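PDB 4AUR: LEOA from Escherichia coli, which is a bacterial dynamin of enterotoxigenic strains that probably binds and hydrolyses GTP, perhaps to remodel membranes as other dynamins do. Local coordinates for residues A[177-182]-A[196-201]; A[183-188]-A[224-229]; A[353-358]-A[501-506]. All blocks are in the same frame, centred on the assembly; numbering follows the deposited sequence.

Contact 1. Residues A[177-182]-A[196-201]; sequences NKMDEV and AIKKAN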
loop_
_atom_site.group_PDB
_atom_site.type_symbol
_atom_site.label_atom_id
_atom_site.label_comp_id
_atom_site.label_asym_id
_atom_site.label_seq_id
_atom_site.Cartn_x
_atom_site.Cartn_y
_atom_site.Cartn_z
ATOM N N ASN A 177 7.455 12.565 51.837
ATOM C CA ASN A 177 8.656 12.418 52.648
ATOM C C ASN A 177 8.370 12.443 54.152
ATOM O O ASN A 177 7.393 13.026 54.606
ATOM C CB ASN A 177 9.628 13.546 52.337
ATOM C CG ASN A 177 10.986 13.306 52.938
ATOM O OD1 ASN A 177 11.384 12.165 53.103
ATOM N ND2 ASN A 177 11.694 14.365 53.286
ATOM N N LYS A 178 9.267 11.829 54.911
ATOM C CA LYS A 178 9.138 11.650 56.357
ATOM C C LYS A 178 7.981 10.702 56.658
ATOM O O LYS A 178 7.097 11.025 57.436
ATOM C CB LYS A 178 8.931 12.978 57.092
ATOM C CG LYS A 178 10.018 14.019 56.877
ATOM C CD LYS A 178 9.439 15.415 56.965
ATOM C CE LYS A 178 10.475 16.452 57.344
ATOM N NZ LYS A 178 9.855 17.803 57.474
HETATM N N MSE A 179 7.976 9.530 56.041
HETATM C CA MSE A 179 6.928 8.571 56.349
HETATM C C MSE A 179 7.145 7.979 57.736
HETATM O O MSE A 179 6.193 7.488 58.369
HETATM C CB MSE A 179 6.838 7.571 55.212
HETATM C CG MSE A 179 6.162 8.257 54.032
HETATM SE SE MSE A 179 4.257 7.789 54.038
HETATM C CE MSE A 179 3.327 9.501 54.226
ATOM N N ASP A 180 8.383 8.048 58.235
ATOM C CA ASP A 180 8.688 7.582 59.590
ATOM C C ASP A 180 7.691 8.120 60.617
ATOM O O ASP A 180 7.137 7.349 61.401
ATOM C CB ASP A 180 10.149 7.878 60.010
ATOM C CG ASP A 180 10.597 9.317 59.715
ATOM O OD1 ASP A 180 10.001 9.977 58.838
ATOM O OD2 ASP A 180 11.569 9.790 60.354
ATOM N N GLU A 181 7.417 9.421 60.597
ATOM C CA GLU A 181 6.489 9.986 61.586
ATOM C C GLU A 181 5.033 9.810 61.194
ATOM O O GLU A 181 4.189 10.599 61.579
ATOM C CB GLU A 181 6.824 11.443 61.951
ATOM C CG GLU A 181 6.978 12.432 60.807
ATOM C CD GLU A 181 8.261 13.245 60.932
ATOM O OE1 GLU A 181 9.323 12.626 61.174
ATOM O OE2 GLU A 181 8.218 14.488 60.808
ATOM N N VAL A 182 4.743 8.757 60.443
ATOM C CA VAL A 182 3.372 8.303 60.249
ATOM C C VAL A 182 3.215 6.781 60.457
ATOM O O VAL A 182 2.096 6.281 60.564
ATOM C CB VAL A 182 2.857 8.760 58.861
ATOM C CG1 VAL A 182 1.561 8.060 58.468
ATOM C CG2 VAL A 182 2.651 10.270 58.855
ATOM N N ALA A 196 -0.501 3.820 51.058
ATOM C CA ALA A 196 -1.566 3.846 50.064
ATOM C C ALA A 196 -2.632 4.847 50.438
ATOM O O ALA A 196 -3.241 5.439 49.560
ATOM C CB ALA A 196 -2.185 2.470 49.884
ATOM N N ILE A 197 -2.870 5.026 51.731
ATOM C CA ILE A 197 -3.864 5.996 52.196
ATOM C C ILE A 197 -3.350 7.409 51.953
ATOM O O ILE A 197 -4.098 8.256 51.460
ATOM C CB ILE A 197 -4.242 5.776 53.683
ATOM C CG1 ILE A 197 -4.969 4.440 53.827
ATOM C CG2 ILE A 197 -5.158 6.875 54.207
ATOM C CD1 ILE A 197 -5.452 4.125 55.226
ATOM N N LYS A 198 -2.081 7.652 52.265
ATOM C CA LYS A 198 -1.461 8.943 51.979
ATOM C C LYS A 198 -1.365 9.216 50.489
ATOM O O LYS A 198 -1.555 10.343 50.074
ATOM C CB LYS A 198 -0.086 9.037 52.614
ATOM C CG LYS A 198 -0.133 8.988 54.142
ATOM C CD LYS A 198 -0.507 10.339 54.730
ATOM C CE LYS A 198 -0.632 10.307 56.240
ATOM N NZ LYS A 198 -1.038 11.629 56.785
ATOM N N LYS A 199 -1.087 8.197 49.678
ATOM C CA LYS A 199 -1.106 8.364 48.211
ATOM C C LYS A 199 -2.487 8.768 47.727
ATOM O O LYS A 199 -2.613 9.546 46.804
ATOM C CB LYS A 199 -0.653 7.091 47.476
ATOM C CG LYS A 199 0.869 6.979 47.327
ATOM C CD LYS A 199 1.409 5.549 47.213
ATOM C CE LYS A 199 1.478 5.042 45.776
ATOM N NZ LYS A 199 2.128 3.700 45.724
ATOM N N ALA A 200 -3.524 8.243 48.359
ATOM C CA ALA A 200 -4.890 8.556 47.979
ATOM C C ALA A 200 -5.290 9.959 48.380
ATOM O O ALA A 200 -5.971 10.626 47.642
ATOM C CB ALA A 200 -5.844 7.551 48.596
ATOM N N ASN A 201 -4.894 10.373 49.576
ATOM C CA ASN A 201 -5.187 11.706 50.085
ATOM C C ASN A 201 -4.592 12.796 49.221
ATOM O O ASN A 201 -5.314 13.674 48.750
ATOM C CB ASN A 201 -4.652 11.857 51.507
ATOM C CG ASN A 201 -5.129 13.127 52.170
ATOM O OD1 ASN A 201 -4.332 13.943 52.593
ATOM N ND2 ASN A 201 -6.443 13.297 52.258
#
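Val182 N donates to Met179 O at 2.8 Å, closing a short turn that brings the side chains of both residues up to the aliphatic chain of Lys198 on helix 188-209. Residue 179 is a selenomethionine; with chi2 at -97° and chi3 twisted as well, its chain folds over so that the methyl CE, and not the selenium, does the touching. CE meets Lys198 CG at 3.5 Å, with Lys198 CB at 3.8 Å and Lys198 CD at 4.0 Å, so it covers the inner half of the lysine. Val182 takes the outer half: its CG1 lies 3.8 Å from Lys198 CE and its CG2 is slightly farther. Lys198 reaches both because its chain bends once, at chi2 (-80°), and then runs straight to NZ, which hydrogen-bonds Ala147 O.

Residues 177-180 read Asn-Lys-Met-Asp and begin at the end of strand 172-177, which fits the NKxD guanine-recognition motif of GTPases. Asn177 ND2 and Lys178 NZ bond the carbonyls of Asp64 and Ser63, in the probable P-loop, while helix 188-209 leads on toward the neighbouring parallel strand 221-224. No polar bond joins the two segments. Lysine methylenes serve here as a hydrophobic surface while the ammonium is satisfied by a carbonyl, and the 126 Å² of buried surface rests on apolar packing.

Contact 2. Residues A[183-188]-A[224-229]; sequences TSLTDQ and CVASNP
Leu185 spreads its two methyls over the loop that follows strand 221-224. CD1 packs on Pro229 CB at 3.3 Å, the two side chains meeting at about a right angle, while CD2 looks toward the methyl of Ala226, its CB being 4.3 Å away. The leucine CG stands anti to the carbonyl carbon (chi1 -53°), which sends the branched end across to the other loop although the nearest backbones, at Leu185 and Pro229, remain 8.2 Å apart between CA atoms.

One step out, Ser184 shapes the bend from which Leu185 projects. Its OG accepts from Thr186 N at 3.2 Å, forming an ST turn, and more weakly from Asp187 N at 3.4 Å. Asp187 then centres an inverse gamma turn and occupies the N-cap position of helix 188-209. The loop 224-229 is held by further hydrogen bonds: Pro229 O receives Trp237 NE1, Ser227 O is bonded to Tyr244 OH, and Ala226 is tied by backbone hydrogen bonding to Ser248. Arg249 NH1 binds Leu185 O and so ties the backbone of Leu185.

This loop, after the last strand of the sheet, is in the position of the G5 loop of GTPases and probably corresponds to it. The hydrogen bonds fix the course of each loop, and the contact between them rests on Leu185 methyls against Pro229 and Ala226.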
loop_
_atom_site.group_PDB
_atom_site.type_symbol
_atom_site.label_atom_id
_atom_site.label_comp_id
_atom_site.label_asym_id
_atom_site.label_seq_id
_atom_site.Cartn_x
_atom_site.Cartn_y
_atom_site.Cartn_z
ATOM N N THR A 183 4.325 6.053 60.565
ATOM C CA THR A 183 4.284 4.590 60.550
ATOM C C THR A 183 5.604 3.983 61.022
ATOM O O THR A 183 6.592 4.690 61.190
ATOM C CB THR A 183 3.893 4.078 59.133
ATOM O OG1 THR A 183 2.682 3.326 59.211
ATOM C CG2 THR A 183 4.954 3.191 58.506
ATOM N N SER A 184 5.594 2.673 61.258
ATOM C CA SER A 184 6.811 1.911 61.528
ATOM C C SER A 184 7.510 1.608 60.198
ATOM O O SER A 184 6.908 1.070 59.275
ATOM C CB SER A 184 6.470 0.595 62.270
ATOM O OG SER A 184 7.614 -0.222 62.530
ATOM N N LEU A 185 8.789 1.949 60.106
ATOM C CA LEU A 185 9.589 1.582 58.936
ATOM C C LEU A 185 9.955 0.087 58.949
ATOM O O LEU A 185 10.471 -0.443 57.955
ATOM C CB LEU A 185 10.857 2.430 58.880
ATOM C CG LEU A 185 10.630 3.943 58.955
ATOM C CD1 LEU A 185 11.967 4.666 58.997
ATOM C CD2 LEU A 185 9.780 4.433 57.795
ATOM N N THR A 186 9.684 -0.579 60.073
ATOM C CA THR A 186 9.966 -1.999 60.251
ATOM C C THR A 186 8.843 -2.865 59.701
ATOM O O THR A 186 9.087 -3.836 58.989
ATOM C CB THR A 186 10.126 -2.333 61.740
ATOM O OG1 THR A 186 11.004 -1.379 62.350
ATOM C CG2 THR A 186 10.682 -3.739 61.915
ATOM N N ASP A 187 7.614 -2.496 60.040
ATOM C CA ASP A 187 6.433 -3.261 59.669
ATOM C C ASP A 187 6.040 -3.008 58.206
ATOM O O ASP A 187 5.204 -2.164 57.904
ATOM C CB ASP A 187 5.283 -2.918 60.629
ATOM C CG ASP A 187 4.302 -4.060 60.803
ATOM O OD1 ASP A 187 3.892 -4.671 59.793
ATOM O OD2 ASP A 187 3.936 -4.344 61.962
ATOM N N GLN A 188 6.666 -3.769 57.312
ATOM C CA GLN A 188 6.416 -3.738 55.856
ATOM C C GLN A 188 4.949 -3.590 55.438
ATOM O O GLN A 188 4.636 -2.831 54.518
ATOM C CB GLN A 188 6.990 -5.021 55.228
ATOM C CG GLN A 188 6.603 -5.282 53.780
ATOM C CD GLN A 188 7.077 -4.183 52.863
ATOM O OE1 GLN A 188 8.278 -4.006 52.666
ATOM N NE2 GLN A 188 6.136 -3.432 52.302
ATOM N N CYS A 224 6.223 7.241 48.345
ATOM C CA CYS A 224 6.320 7.492 49.768
ATOM C C CYS A 224 7.728 7.133 50.223
ATOM O O CYS A 224 8.273 6.110 49.828
ATOM C CB CYS A 224 5.261 6.683 50.515
ATOM S SG CYS A 224 3.551 7.010 49.985
ATOM N N VAL A 225 8.324 7.974 51.051
ATOM C CA VAL A 225 9.734 7.856 51.317
ATOM C C VAL A 225 10.051 8.437 52.691
ATOM O O VAL A 225 9.225 9.142 53.281
ATOM C CB VAL A 225 10.487 8.573 50.165
ATOM C CG1 VAL A 225 11.692 9.390 50.630
ATOM C CG2 VAL A 225 10.867 7.576 49.076
ATOM N N ALA A 226 11.238 8.117 53.209
ATOM C CA ALA A 226 11.702 8.653 54.476
ATOM C C ALA A 226 13.150 9.039 54.387
ATOM O O ALA A 226 13.986 8.427 55.016
ATOM C CB ALA A 226 11.514 7.616 55.562
ATOM N N SER A 227 13.439 10.078 53.618
ATOM C CA SER A 227 14.816 10.486 53.314
ATOM C C SER A 227 15.822 10.352 54.463
ATOM O O SER A 227 16.969 9.949 54.252
ATOM C CB SER A 227 14.832 11.943 52.867
ATOM O OG SER A 227 14.551 12.797 53.955
ATOM N N ASN A 228 15.383 10.734 55.658
ATOM C CA ASN A 228 16.222 10.788 56.853
ATOM C C ASN A 228 15.451 10.155 58.001
ATOM O O ASN A 228 14.853 10.865 58.799
ATOM C CB ASN A 228 16.556 12.257 57.156
ATOM C CG ASN A 228 17.448 12.435 58.372
ATOM O OD1 ASN A 228 17.952 11.467 58.953
ATOM N ND2 ASN A 228 17.654 13.690 58.759
ATOM N N PRO A 229 15.444 8.814 58.082
ATOM C CA PRO A 229 14.572 8.123 59.035
ATOM C C PRO A 229 15.125 8.114 60.457
ATOM O O PRO A 229 16.344 8.107 60.640
ATOM C CB PRO A 229 14.478 6.704 58.466
ATOM C CG PRO A 229 15.724 6.518 57.687
ATOM C CD PRO A 229 16.274 7.873 57.318
#

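Contact 3. Residues A[353-358]-A[501-506]; sequences PFMDDE and ASLAKI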
loop_
_atom_site.group_PDB
_atom_site.type_symbol
_atom_site.label_atom_id
_atom_site.label_comp_id
_atom_site.label_asym_id
_atom_site.label_seq_id
_atom_site.Cartn_x
_atom_site.Cartn_y
_atom_site.Cartn_z
ATOM N N PRO A 353 -31.110 -36.879 -62.158
ATOM C CA PRO A 353 -31.375 -36.977 -60.718
ATOM C C PRO A 353 -30.235 -36.429 -59.889
ATOM O O PRO A 353 -30.480 -35.815 -58.867
ATOM C CB PRO A 353 -31.514 -38.475 -60.481
ATOM C CG PRO A 353 -31.914 -39.038 -61.784
ATOM C CD PRO A 353 -31.402 -38.130 -62.867
ATOM N N PHE A 354 -29.003 -36.650 -60.331
ATOM C CA PHE A 354 -27.836 -36.236 -59.587
ATOM C C PHE A 354 -27.726 -34.732 -59.503
ATOM O O PHE A 354 -27.558 -34.210 -58.432
ATOM C CB PHE A 354 -26.564 -36.799 -60.189
ATOM C CG PHE A 354 -25.308 -36.276 -59.538
ATOM C CD1 PHE A 354 -24.917 -36.737 -58.297
ATOM C CD2 PHE A 354 -24.521 -35.322 -60.174
ATOM C CE1 PHE A 354 -23.766 -36.275 -57.701
ATOM C CE2 PHE A 354 -23.374 -34.839 -59.568
ATOM C CZ PHE A 354 -22.995 -35.319 -58.327
HETATM N N MSE A 355 -27.839 -34.043 -60.630
HETATM C CA MSE A 355 -27.784 -32.596 -60.662
HETATM C C MSE A 355 -28.880 -31.983 -59.817
HETATM O O MSE A 355 -28.664 -30.982 -59.128
HETATM C CB MSE A 355 -27.955 -32.128 -62.099
HETATM C CG MSE A 355 -26.842 -32.592 -63.020
HETATM SE SE MSE A 355 -27.182 -32.216 -64.948
HETATM C CE MSE A 355 -28.437 -30.712 -64.807
ATOM N N ASP A 356 -30.080 -32.553 -59.876
ATOM C CA ASP A 356 -31.224 -31.991 -59.142
ATOM C C ASP A 356 -31.047 -32.078 -57.629
ATOM O O ASP A 356 -31.436 -31.170 -56.867
ATOM C CB ASP A 356 -32.509 -32.751 -59.470
ATOM C CG ASP A 356 -33.360 -32.081 -60.521
ATOM O OD1 ASP A 356 -33.296 -30.856 -60.724
ATOM O OD2 ASP A 356 -34.145 -32.830 -61.139
ATOM N N ASP A 357 -30.503 -33.206 -57.205
ATOM C CA ASP A 357 -30.612 -33.609 -55.823
ATOM C C ASP A 357 -29.355 -33.292 -55.070
ATOM O O ASP A 357 -29.412 -33.124 -53.863
ATOM C CB ASP A 357 -30.964 -35.103 -55.744
ATOM C CG ASP A 357 -32.415 -35.394 -56.213
ATOM O OD1 ASP A 357 -33.277 -34.497 -56.090
ATOM O OD2 ASP A 357 -32.689 -36.506 -56.708
ATOM N N GLU A 358 -28.238 -33.145 -55.779
ATOM C CA GLU A 358 -26.975 -32.877 -55.144
ATOM C C GLU A 358 -26.324 -31.534 -55.436
ATOM O O GLU A 358 -25.648 -30.996 -54.560
ATOM C CB GLU A 358 -26.041 -33.988 -55.495
ATOM C CG GLU A 358 -26.490 -35.323 -54.913
ATOM C CD GLU A 358 -26.252 -35.400 -53.421
ATOM O OE1 GLU A 358 -26.064 -34.344 -52.809
ATOM O OE2 GLU A 358 -26.226 -36.506 -52.858
ATOM N N ALA A 501 -16.649 -35.186 -66.743
ATOM C CA ALA A 501 -15.579 -34.222 -66.683
ATOM C C ALA A 501 -16.173 -32.855 -66.353
ATOM O O ALA A 501 -15.605 -32.082 -65.566
ATOM C CB ALA A 501 -14.853 -34.191 -68.013
ATOM N N SER A 502 -17.340 -32.585 -66.941
ATOM C CA SER A 502 -18.026 -31.294 -66.780
ATOM C C SER A 502 -18.541 -31.058 -65.367
ATOM O O SER A 502 -18.477 -29.943 -64.842
ATOM C CB SER A 502 -19.181 -31.178 -67.764
ATOM O OG SER A 502 -19.717 -29.875 -67.778
ATOM N N LEU A 503 -19.038 -32.104 -64.741
ATOM C CA LEU A 503 -19.625 -31.930 -63.433
ATOM C C LEU A 503 -18.567 -31.858 -62.373
ATOM O O LEU A 503 -18.685 -31.082 -61.452
ATOM C CB LEU A 503 -20.621 -33.046 -63.130
ATOM C CG LEU A 503 -21.879 -33.025 -64.006
ATOM C CD1 LEU A 503 -22.765 -34.207 -63.641
ATOM C CD2 LEU A 503 -22.632 -31.710 -63.881
ATOM N N ALA A 504 -17.533 -32.668 -62.498
ATOM C CA ALA A 504 -16.378 -32.566 -61.614
ATOM C C ALA A 504 -15.826 -31.147 -61.540
ATOM O O ALA A 504 -15.581 -30.646 -60.479
ATOM C CB ALA A 504 -15.295 -33.517 -62.068
ATOM N N LYS A 505 -15.648 -30.496 -62.678
ATOM C CA LYS A 505 -15.041 -29.178 -62.686
ATOM C C LYS A 505 -15.967 -28.284 -61.887
ATOM O O LYS A 505 -15.525 -27.484 -61.076
ATOM C CB LYS A 505 -14.857 -28.645 -64.124
ATOM C CG LYS A 505 -13.468 -28.081 -64.443
ATOM C CD LYS A 505 -12.477 -29.188 -64.861
ATOM C CE LYS A 505 -10.992 -28.847 -64.617
ATOM N NZ LYS A 505 -10.367 -27.979 -65.661
ATOM N N ILE A 506 -17.266 -28.449 -62.099
ATOM C CA ILE A 506 -18.269 -27.705 -61.334
ATOM C C ILE A 506 -18.229 -28.015 -59.823
ATOM O O ILE A 506 -18.332 -27.125 -58.996
ATOM C CB ILE A 506 -19.677 -27.982 -61.889
ATOM C CG1 ILE A 506 -19.804 -27.317 -63.274
ATOM C CG2 ILE A 506 -20.743 -27.476 -60.923
ATOM C CD1 ILE A 506 -21.072 -27.614 -64.058
#
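Leu503 leads across from helix 489-518 to Phe354 and Met355 on helix 351-359. Its CB points at the other helix, and CG, anti to the carbonyl carbon at chi1 -67°, carries the fork of methyls onward. CD1 alone reaches the phenyl ring, 4.0 Å from Phe354 CD2 and 4.2 Å from Phe354 CE2, approaching it obliquely. Both methyls, CD1 and CD2, stand about equally far from Met355 CG, at 4.4 Å, a loose contact; CG is the nearest atom of this selenomethionine, with the selenium little farther from CD2.

Phe354 CG lies anti to the backbone N (chi1 174°), which extends the ring toward helix 489-518, and the side chains of Phe354 and Leu503 overlap alongside each other, pointing in opposite directions. Side chains, not backbones, bridge the 8.6 Å between the CA atoms of Met355 and Leu503, and 105 Å² is buried by these three residues. Within 353-358, Glu358 N donates to Phe354 O at 2.9 Å, the helix widening into a pi-type turn at 355-358.

Both helices belong to the dynamin-like helical domain. The C-terminal end of helix 275-343 packs against both, placing Leu343 against Leu503, Met340 against Ala504 and Gln342 against Phe354, while Met355 also touches the loop residues Tyr361 and Ala470; the contact is thus buried among helices, far from the sheet.

Overall arrangement
Contacts 1 and 2 are neighbours in the probable GTPase head, their centres 9 Å apart, and their segments alternate along the chain. They are tied directly: Asn177 OD1 and Ser227 N lie 3.0 Å apart and Met179 N and Val225 O 3.1 Å, both probable hydrogen bonds, so the NKxD-like turn and the G5-like loop, which in GTPases flank the guanine base, are joined by one side-chain-to-backbone and one backbone-to-backbone bond. Contact 3 belongs to the helical stalk on the other side of the chain's centre. Its centre is about 125 Å from that of contact 1 and 128 Å from that of contact 2, which reflects the elongated, dynamin-like shape of the molecule.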